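Local coordinates for protein esterase (PDB 4W9R) that is of unknown function but belongs to the putative esterase family of the alpha/beta-hydrolase clan and so may hydrolyse ester bonds, at residues Y29-Y35 and K110-A114; G61-C66 and F233-P238; N316-E321 and T335-A339. All coordinates share one frame; numbering follows the deposited sequence.

Interactions 1 and 2 lie in the alpha/beta-hydrolase-like part of the chain, their centres about 16 Å apart, and interaction 3 lies in the helical C-terminal part. Along the sequence the first two alternate: 29-35, 61-66, 110-114, then 233-238. Segments 29-35 and 61-66 lead into strands 35-40 and 67-71, neighbours in the mixed sheet, and the two contacts touch where the Tyr-35 ring packs on the Lys-65 carbonyl. Interaction 2 joins the loop before strand 67-71 to the chain that follows helix 217-232 and runs on toward the C-terminal helices. Interaction 3 comes last, its centre about 36 Å and 32 Å from theirs, nearest atoms about 23 Å and 17 Å away.

Interaction 1 of 3, residues Y29-Y35 and K110-A114; sequences YTDRQAY and KYPIA
Pro-112 O is approached by two donors of the other segment: the N-H of Tyr-35, 3.0 Å from N to O, and the CA-H of Ala-34, a weaker contact. The Tyr-35 carbonyl in turn accepts the N-H of Ala-114, and the CA of Ile-113 comes within 3.3 Å of the same Tyr-35 O. These bonds pair Tyr-35 with Ile-113 in a parallel bridge, where strand 35-40 begins beside the chain that leads into strand 116-122 of the alpha/beta-hydrolase sheet. An inverse gamma turn centred on Pro-112, closed by a weak bond from Ile-113 N to Tyr-111 O, follows the end of helix 91-110; the proline ring lies against the 29-35 loop, with CG near both Gln-33 O and Asp-31 CA. Tyr-29, its CG anti to the backbone N (chi1 170°), reaches across so that its OH meets the Tyr-111 ring at the edge and in plane, 3.1 Å from CD1, and also lies beside Pro-112 CD. Lys-25 makes a cation-pi contact with the same Tyr-29 ring. The Tyr-35 side chain turns back over its own loop, where OH donates to a lone pair of Thr-30 O (3.1 Å) and accepts from Gln-33 NE2 (3.0 Å). A phenylalanine in place of Tyr-35 would probably leave Thr-30 O and the Gln-33 amide without this shared partner and the amide free to turn. At the other end, Ala-34 CB and Ala-114 CB meet at 4.0 Å.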
loop_
_atom_site.group_PDB
_atom_site.type_symbol
_atom_site.label_atom_id
_atom_site.label_comp_id
_atom_site.label_asym_id
_atom_site.label_seq_id
_atom_site.Cartn_x
_atom_site.Cartn_y
_atom_site.Cartn_z
ATOM N N TYR B 29 -24.620 0.858 -0.862
ATOM C CA TYR B 29 -24.722 0.469 -2.262
ATOM C C TYR B 29 -26.129 0.673 -2.804
ATOM O O TYR B 29 -27.079 0.022 -2.367
ATOM C CB TYR B 29 -24.297 -0.991 -2.456
ATOM C CG TYR B 29 -24.599 -1.525 -3.841
ATOM C CD1 TYR B 29 -23.816 -1.166 -4.932
ATOM C CD2 TYR B 29 -25.670 -2.384 -4.058
ATOM C CE1 TYR B 29 -24.093 -1.648 -6.198
ATOM C CE2 TYR B 29 -25.953 -2.871 -5.321
ATOM C CZ TYR B 29 -25.162 -2.499 -6.386
ATOM O OH TYR B 29 -25.444 -2.982 -7.642
ATOM N N THR B 30 -26.248 1.585 -3.761
ATOM C CA THR B 30 -27.500 1.810 -4.468
ATOM C C THR B 30 -27.253 1.737 -5.970
ATOM O O THR B 30 -26.153 2.030 -6.437
ATOM C CB THR B 30 -28.124 3.172 -4.111
ATOM O OG1 THR B 30 -27.177 4.216 -4.368
ATOM C CG2 THR B 30 -28.524 3.209 -2.643
ATOM N N ASP B 31 -28.276 1.350 -6.724
ATOM C CA ASP B 31 -28.157 1.260 -8.174
ATOM C C ASP B 31 -28.519 2.595 -8.820
ATOM O O ASP B 31 -28.533 2.723 -10.045
ATOM C CB ASP B 31 -29.039 0.135 -8.723
ATOM C CG ASP B 31 -30.462 0.201 -8.205
ATOM O OD1 ASP B 31 -30.677 0.785 -7.122
ATOM O OD2 ASP B 31 -31.366 -0.339 -8.877
ATOM N N ARG B 32 -28.808 3.587 -7.981
ATOM C CA ARG B 32 -29.126 4.933 -8.445
ATOM C C ARG B 32 -27.872 5.677 -8.901
ATOM O O ARG B 32 -27.961 6.725 -9.541
ATOM C CB ARG B 32 -29.833 5.724 -7.342
ATOM N N GLN B 33 -26.708 5.131 -8.567
ATOM C CA GLN B 33 -25.438 5.708 -8.993
ATOM C C GLN B 33 -24.565 4.649 -9.657
ATOM O O GLN B 33 -24.830 3.453 -9.541
ATOM C CB GLN B 33 -24.698 6.339 -7.812
ATOM C CG GLN B 33 -24.257 5.350 -6.746
ATOM C CD GLN B 33 -23.346 5.979 -5.710
ATOM O OE1 GLN B 33 -22.885 7.108 -5.875
ATOM N NE2 GLN B 33 -23.082 5.248 -4.632
ATOM N N ALA B 34 -23.525 5.093 -10.356
ATOM C CA ALA B 34 -22.650 4.185 -11.088
ATOM C C ALA B 34 -21.269 4.088 -10.445
ATOM O O ALA B 34 -20.788 5.045 -9.839
ATOM C CB ALA B 34 -22.526 4.626 -12.538
ATOM N N TYR B 35 -20.636 2.926 -10.582
ATOM C CA TYR B 35 -19.311 2.715 -10.015
ATOM C C TYR B 35 -18.310 2.304 -11.086
ATOM O O TYR B 35 -18.637 1.528 -11.983
ATOM C CB TYR B 35 -19.354 1.637 -8.929
ATOM C CG TYR B 35 -20.430 1.827 -7.884
ATOM C CD1 TYR B 35 -20.192 2.582 -6.744
ATOM C CD2 TYR B 35 -21.679 1.237 -8.030
ATOM C CE1 TYR B 35 -21.171 2.753 -5.784
ATOM C CE2 TYR B 35 -22.662 1.401 -7.075
ATOM C CZ TYR B 35 -22.404 2.161 -5.953
ATOM O OH TYR B 35 -23.379 2.331 -4.997
ATOM N N LYS B 110 -24.840 -7.334 -13.665
ATOM C CA LYS B 110 -25.224 -7.459 -12.262
ATOM C C LYS B 110 -25.175 -6.130 -11.505
ATOM O O LYS B 110 -25.827 -5.974 -10.473
ATOM C CB LYS B 110 -24.321 -8.481 -11.566
ATOM C CG LYS B 110 -25.053 -9.453 -10.654
ATOM C CD LYS B 110 -24.094 -10.472 -10.054
ATOM C CE LYS B 110 -24.838 -11.545 -9.276
ATOM N NZ LYS B 110 -25.651 -10.969 -8.169
ATOM N N TYR B 111 -24.413 -5.172 -12.027
ATOM C CA TYR B 111 -24.182 -3.911 -11.323
ATOM C C TYR B 111 -24.139 -2.720 -12.278
ATOM O O TYR B 111 -23.802 -2.873 -13.451
ATOM C CB TYR B 111 -22.870 -3.970 -10.531
ATOM C CG TYR B 111 -22.744 -5.157 -9.605
ATOM C CD1 TYR B 111 -23.488 -5.234 -8.436
ATOM C CD2 TYR B 111 -21.866 -6.193 -9.892
ATOM C CE1 TYR B 111 -23.373 -6.316 -7.587
ATOM C CE2 TYR B 111 -21.742 -7.279 -9.047
ATOM C CZ TYR B 111 -22.497 -7.334 -7.895
ATOM O OH TYR B 111 -22.378 -8.414 -7.049
ATOM N N PRO B 112 -24.475 -1.524 -11.772
ATOM C CA PRO B 112 -24.375 -0.299 -12.572
ATOM C C PRO B 112 -22.929 0.167 -12.725
ATOM O O PRO B 112 -22.479 1.046 -11.990
ATOM C CB PRO B 112 -25.198 0.712 -11.769
ATOM C CG PRO B 112 -25.123 0.222 -10.366
ATOM C CD PRO B 112 -25.092 -1.276 -10.457
ATOM N N ILE B 113 -22.208 -0.433 -13.666
ATOM C CA ILE B 113 -20.804 -0.102 -13.885
ATOM C C ILE B 113 -20.646 1.164 -14.722
ATOM O O ILE B 113 -21.281 1.312 -15.766
ATOM C CB ILE B 113 -20.058 -1.263 -14.579
ATOM C CG1 ILE B 113 -20.196 -2.550 -13.763
ATOM C CG2 ILE B 113 -18.594 -0.914 -14.788
ATOM C CD1 ILE B 113 -19.737 -2.418 -12.325
ATOM N N ALA B 114 -19.790 2.071 -14.261
ATOM C CA ALA B 114 -19.528 3.317 -14.971
ATOM C C ALA B 114 -18.684 3.079 -16.219
ATOM O O ALA B 114 -18.308 1.946 -16.519
ATOM C CB ALA B 114 -18.840 4.316 -14.051
#

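Interaction 2 of 3, residues G61-C66 and F233-P238; sequences GEMPKC and FDIYKP
The two loops come closest at Glu-62 and Lys-237, whose CA atoms are 4.5 Å apart, without a direct backbone hydrogen bond between the segments. Each follows a helix: Gly-61, at positive phi, ends helix 43-59 in a Schellman motif, and Phe-233 leaves helix 217-232 before a short 3-10 turn. Swung away from its own backbone N by a chi1 of -169°, the Tyr-236 ring reaches Pro-64 and lies flat under it, with Pro-64 CD over its face 3.8 Å from the centroid, a CH-pi contact; Gly-61 O meets its edge. Phe-233 receives the CE of Met-63, a selenomethionine, over one face at 3.8 Å from the ring centroid, with SE set obliquely to the same ring in a Met-aromatic contact and Cys-66 SG also oblique to it. On the polar side, Glu-62 OE2 bonds to Asn-218 ND2 of the second subunit, while its OE1 makes a long salt bridge to Lys-237 NZ. That ammonium pairs more closely with Asp-234 OD1 (3.0 Å) and also with Asp-230, in a network of acidic partners. One water links the loops, donating to Glu-62 O at 2.8 Å and accepting from Lys-237 NZ.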
loop_
_atom_site.group_PDB
_atom_site.type_symbol
_atom_site.label_atom_id
_atom_site.label_comp_id
_atom_site.label_asym_id
_atom_site.label_seq_id
_atom_site.Cartn_x
_atom_site.Cartn_y
_atom_site.Cartn_z
ATOM N N GLY B 61 -11.727 11.159 0.185
ATOM C CA GLY B 61 -12.410 11.855 -0.889
ATOM C C GLY B 61 -11.567 12.022 -2.137
ATOM O O GLY B 61 -11.855 12.873 -2.980
ATOM N N GLU B 62 -10.517 11.217 -2.256
ATOM C CA GLU B 62 -9.651 11.261 -3.429
ATOM C C GLU B 62 -10.111 10.284 -4.511
ATOM O O GLU B 62 -9.598 10.297 -5.630
ATOM C CB GLU B 62 -8.204 10.963 -3.033
ATOM C CG GLU B 62 -7.635 11.930 -2.012
ATOM C CD GLU B 62 -6.162 11.695 -1.743
ATOM O OE1 GLU B 62 -5.567 10.817 -2.405
ATOM O OE2 GLU B 62 -5.598 12.388 -0.871
HETATM N N MSE B 63 -11.083 9.443 -4.171
HETATM C CA MSE B 63 -11.629 8.470 -5.113
HETATM C C MSE B 63 -13.125 8.278 -4.916
HETATM O O MSE B 63 -13.623 8.366 -3.795
HETATM C CB MSE B 63 -10.927 7.116 -4.970
HETATM C CG MSE B 63 -9.674 6.952 -5.806
HETATM SE SE MSE B 63 -9.002 5.116 -5.771
HETATM C CE MSE B 63 -10.556 4.198 -6.500
ATOM N N PRO B 64 -13.848 8.011 -6.013
ATOM C CA PRO B 64 -15.252 7.606 -5.920
ATOM C C PRO B 64 -15.360 6.166 -5.433
ATOM O O PRO B 64 -14.368 5.439 -5.475
ATOM C CB PRO B 64 -15.750 7.740 -7.360
ATOM C CG PRO B 64 -14.534 7.483 -8.184
ATOM C CD PRO B 64 -13.388 8.084 -7.411
ATOM N N LYS B 65 -16.536 5.764 -4.964
ATOM C CA LYS B 65 -16.762 4.371 -4.606
ATOM C C LYS B 65 -16.626 3.497 -5.849
ATOM O O LYS B 65 -17.172 3.816 -6.905
ATOM C CB LYS B 65 -18.139 4.187 -3.966
ATOM C CG LYS B 65 -18.287 4.836 -2.600
ATOM C CD LYS B 65 -19.707 4.684 -2.074
ATOM C CE LYS B 65 -19.864 5.311 -0.700
ATOM N NZ LYS B 65 -18.973 4.671 0.307
ATOM N N CYS B 66 -15.888 2.401 -5.724
ATOM C CA CYS B 66 -15.631 1.526 -6.862
ATOM C C CYS B 66 -15.990 0.078 -6.561
ATOM O O CYS B 66 -16.053 -0.333 -5.403
ATOM C CB CYS B 66 -14.162 1.613 -7.282
ATOM S SG CYS B 66 -13.676 3.210 -7.968
ATOM N N PHE B 233 -7.102 8.645 -10.680
ATOM C CA PHE B 233 -8.304 9.256 -10.122
ATOM C C PHE B 233 -8.075 10.685 -9.629
ATOM O O PHE B 233 -8.963 11.283 -9.024
ATOM C CB PHE B 233 -8.849 8.392 -8.987
ATOM C CG PHE B 233 -9.443 7.095 -9.453
ATOM C CD1 PHE B 233 -8.676 5.943 -9.505
ATOM C CD2 PHE B 233 -10.769 7.030 -9.852
ATOM C CE1 PHE B 233 -9.221 4.750 -9.938
ATOM C CE2 PHE B 233 -11.319 5.840 -10.288
ATOM C CZ PHE B 233 -10.544 4.698 -10.329
ATOM N N ASP B 234 -6.879 11.213 -9.876
ATOM C CA ASP B 234 -6.451 12.509 -9.345
ATOM C C ASP B 234 -7.437 13.657 -9.583
ATOM O O ASP B 234 -7.550 14.562 -8.754
ATOM C CB ASP B 234 -5.090 12.882 -9.936
ATOM C CG ASP B 234 -4.522 14.151 -9.333
ATOM O OD1 ASP B 234 -4.013 14.090 -8.194
ATOM O OD2 ASP B 234 -4.583 15.206 -9.998
ATOM N N ILE B 235 -8.143 13.623 -10.707
ATOM C CA ILE B 235 -9.096 14.677 -11.046
ATOM C C ILE B 235 -10.251 14.750 -10.038
ATOM O O ILE B 235 -10.906 15.784 -9.902
ATOM C CB ILE B 235 -9.665 14.477 -12.475
ATOM C CG1 ILE B 235 -10.399 15.732 -12.956
ATOM C CG2 ILE B 235 -10.571 13.256 -12.536
ATOM C CD1 ILE B 235 -9.532 16.973 -12.987
ATOM N N TYR B 236 -10.481 13.654 -9.320
ATOM C CA TYR B 236 -11.576 13.574 -8.357
ATOM C C TYR B 236 -11.249 14.329 -7.071
ATOM O O TYR B 236 -12.148 14.689 -6.312
ATOM C CB TYR B 236 -11.893 12.110 -8.041
ATOM C CG TYR B 236 -13.172 11.885 -7.264
ATOM C CD1 TYR B 236 -13.171 11.854 -5.875
ATOM C CD2 TYR B 236 -14.378 11.680 -7.920
ATOM C CE1 TYR B 236 -14.337 11.643 -5.161
ATOM C CE2 TYR B 236 -15.549 11.463 -7.216
ATOM C CZ TYR B 236 -15.523 11.446 -5.837
ATOM O OH TYR B 236 -16.686 11.233 -5.133
ATOM N N LYS B 237 -9.960 14.561 -6.835
ATOM C CA LYS B 237 -9.498 15.220 -5.616
ATOM C C LYS B 237 -10.140 16.589 -5.415
ATOM O O LYS B 237 -10.453 17.283 -6.383
ATOM C CB LYS B 237 -7.972 15.372 -5.630
ATOM C CG LYS B 237 -7.198 14.103 -5.303
ATOM C CD LYS B 237 -5.707 14.399 -5.186
ATOM C CE LYS B 237 -4.899 13.141 -4.899
ATOM N NZ LYS B 237 -4.934 12.171 -6.029
ATOM N N PRO B 238 -10.347 16.976 -4.148
ATOM C CA PRO B 238 -10.834 18.318 -3.814
ATOM C C PRO B 238 -9.844 19.393 -4.246
ATOM O O PRO B 238 -8.666 19.095 -4.442
ATOM C CB PRO B 238 -10.964 18.277 -2.288
ATOM C CG PRO B 238 -11.088 16.828 -1.953
ATOM C CD PRO B 238 -10.227 16.123 -2.955
HETATM O O HOH W 1 -6.960 10.678 -6.594
#

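Interaction 3 of 3, residues N316-E321 and T335-A339; sequences NFFLAE and TYQKA
An antiparallel helical hairpin holds this contact: helices 314-325 and 329-339 run side by side, the axes of the two short segments 8.2 Å apart and their directions 165° from parallel. At its centre the methyl group of Ala-320 sits squarely over one face of the Tyr-336 ring, CB lying 3.4 Å from the ring centroid, a CH-pi contact with the carbon almost on the ring normal. The same ring turns an edge toward the face of Phe-317 in an offset edge-to-face pair, the planes at 75° and the centroids 6.0 Å apart. Beyond it, Tyr-336 OH rests on Glu-321 CG and is hydrogen-bonded to Glu-324 and Arg-356. Arg-356 also forms a salt bridge with Glu-321 OE2, while OE1 binds the hydroxyl of Tyr-285, so the buried carboxylate is held at both oxygens. With its methyl CG2 opposite the backbone N, Thr-335 brings that group against Asn-316 O and Leu-319 CB, while OG1 bonds back to Lys-331 O of its own helix. One turn further along, Ala-339 CB meets Asn-316 CB at 3.6 Å. Ala-320 and Ala-339 both face the partner helix, and the antiparallel pair is consistent with the helical hairpins of tetratricopeptide-like folds.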
loop_
_atom_site.group_PDB
_atom_site.type_symbol
_atom_site.label_atom_id
_atom_site.label_comp_id
_atom_site.label_asym_id
_atom_site.label_seq_id
_atom_site.Cartn_x
_atom_site.Cartn_y
_atom_site.Cartn_z
ATOM N N ASN B 316 -30.040 30.947 -3.936
ATOM C CA ASN B 316 -30.688 32.250 -4.003
ATOM C C ASN B 316 -29.872 33.336 -3.312
ATOM O O ASN B 316 -30.026 34.518 -3.612
ATOM C CB ASN B 316 -32.091 32.180 -3.402
ATOM C CG ASN B 316 -33.084 31.509 -4.328
ATOM O OD1 ASN B 316 -33.008 31.656 -5.549
ATOM N ND2 ASN B 316 -34.022 30.763 -3.753
ATOM N N PHE B 317 -29.002 32.939 -2.390
ATOM C CA PHE B 317 -28.097 33.893 -1.760
ATOM C C PHE B 317 -27.069 34.382 -2.774
ATOM O O PHE B 317 -26.776 35.574 -2.845
ATOM C CB PHE B 317 -27.396 33.273 -0.553
ATOM C CG PHE B 317 -26.476 34.222 0.166
ATOM C CD1 PHE B 317 -26.955 35.045 1.170
ATOM C CD2 PHE B 317 -25.131 34.293 -0.165
ATOM C CE1 PHE B 317 -26.112 35.918 1.834
ATOM C CE2 PHE B 317 -24.283 35.163 0.494
ATOM C CZ PHE B 317 -24.773 35.976 1.495
ATOM N N PHE B 318 -26.519 33.452 -3.549
ATOM C CA PHE B 318 -25.568 33.791 -4.601
ATOM C C PHE B 318 -26.226 34.669 -5.658
ATOM O O PHE B 318 -25.641 35.649 -6.119
ATOM C CB PHE B 318 -25.002 32.526 -5.256
ATOM C CG PHE B 318 -24.000 31.795 -4.408
ATOM C CD1 PHE B 318 -23.461 32.385 -3.278
ATOM C CD2 PHE B 318 -23.590 30.516 -4.751
ATOM C CE1 PHE B 318 -22.538 31.712 -2.500
ATOM C CE2 PHE B 318 -22.665 29.838 -3.978
ATOM C CZ PHE B 318 -22.138 30.437 -2.851
ATOM N N LEU B 319 -27.448 34.309 -6.033
ATOM C CA LEU B 319 -28.186 35.040 -7.055
ATOM C C LEU B 319 -28.555 36.442 -6.577
ATOM O O LEU B 319 -28.474 37.405 -7.340
ATOM C CB LEU B 319 -29.444 34.268 -7.457
ATOM C CG LEU B 319 -30.232 34.801 -8.653
ATOM C CD1 LEU B 319 -29.377 34.799 -9.912
ATOM C CD2 LEU B 319 -31.497 33.985 -8.857
ATOM N N ALA B 320 -28.957 36.552 -5.314
ATOM C CA ALA B 320 -29.314 37.843 -4.736
ATOM C C ALA B 320 -28.110 38.778 -4.700
ATOM O O ALA B 320 -28.233 39.971 -4.977
ATOM C CB ALA B 320 -29.885 37.664 -3.339
ATOM N N GLU B 321 -26.947 38.231 -4.359
ATOM C CA GLU B 321 -25.718 39.014 -4.355
ATOM C C GLU B 321 -25.372 39.473 -5.765
ATOM O O GLU B 321 -24.886 40.585 -5.961
ATOM C CB GLU B 321 -24.558 38.212 -3.760
ATOM C CG GLU B 321 -24.500 38.235 -2.239
ATOM C CD GLU B 321 -23.214 37.640 -1.691
ATOM O OE1 GLU B 321 -22.525 36.908 -2.435
ATOM O OE2 GLU B 321 -22.887 37.909 -0.515
ATOM N N THR B 335 -35.130 38.140 -4.091
ATOM C CA THR B 335 -34.351 36.908 -4.076
ATOM C C THR B 335 -33.808 36.592 -2.682
ATOM O O THR B 335 -33.752 35.429 -2.282
ATOM C CB THR B 335 -33.182 36.980 -5.075
ATOM O OG1 THR B 335 -33.656 37.488 -6.327
ATOM C CG2 THR B 335 -32.576 35.602 -5.290
ATOM N N TYR B 336 -33.407 37.625 -1.947
ATOM C CA TYR B 336 -32.970 37.445 -0.567
ATOM C C TYR B 336 -34.101 36.880 0.287
ATOM O O TYR B 336 -33.892 35.975 1.094
ATOM C CB TYR B 336 -32.478 38.763 0.031
ATOM C CG TYR B 336 -31.013 39.053 -0.208
ATOM C CD1 TYR B 336 -30.031 38.180 0.241
ATOM C CD2 TYR B 336 -30.610 40.214 -0.855
ATOM C CE1 TYR B 336 -28.691 38.445 0.035
ATOM C CE2 TYR B 336 -29.272 40.489 -1.066
ATOM C CZ TYR B 336 -28.317 39.600 -0.619
ATOM O OH TYR B 336 -26.983 39.867 -0.825
ATOM N N GLN B 337 -35.301 37.420 0.098
ATOM C CA GLN B 337 -36.478 36.962 0.828
ATOM C C GLN B 337 -36.813 35.518 0.475
ATOM O O GLN B 337 -37.391 34.786 1.278
ATOM C CB GLN B 337 -37.676 37.868 0.536
ATOM C CG GLN B 337 -37.534 39.282 1.081
ATOM C CD GLN B 337 -38.599 40.223 0.547
ATOM O OE1 GLN B 337 -39.308 39.899 -0.405
ATOM N NE2 GLN B 337 -38.712 41.397 1.158
ATOM N N LYS B 338 -36.440 35.113 -0.734
ATOM C CA LYS B 338 -36.670 33.751 -1.191
ATOM C C LYS B 338 -35.657 32.804 -0.553
ATOM O O LYS B 338 -35.965 31.647 -0.266
ATOM C CB LYS B 338 -36.584 33.681 -2.717
ATOM C CG LYS B 338 -37.501 32.652 -3.352
ATOM C CD LYS B 338 -37.559 32.830 -4.862
ATOM C CE LYS B 338 -38.598 31.914 -5.489
ATOM N NZ LYS B 338 -38.702 32.120 -6.961
ATOM N N ALA B 339 -34.449 33.309 -0.327
ATOM C CA ALA B 339 -33.383 32.518 0.277
ATOM C C ALA B 339 -33.635 32.302 1.763
ATOM O O ALA B 339 -33.240 31.283 2.329
ATOM C CB ALA B 339 -32.038 33.190 0.063
#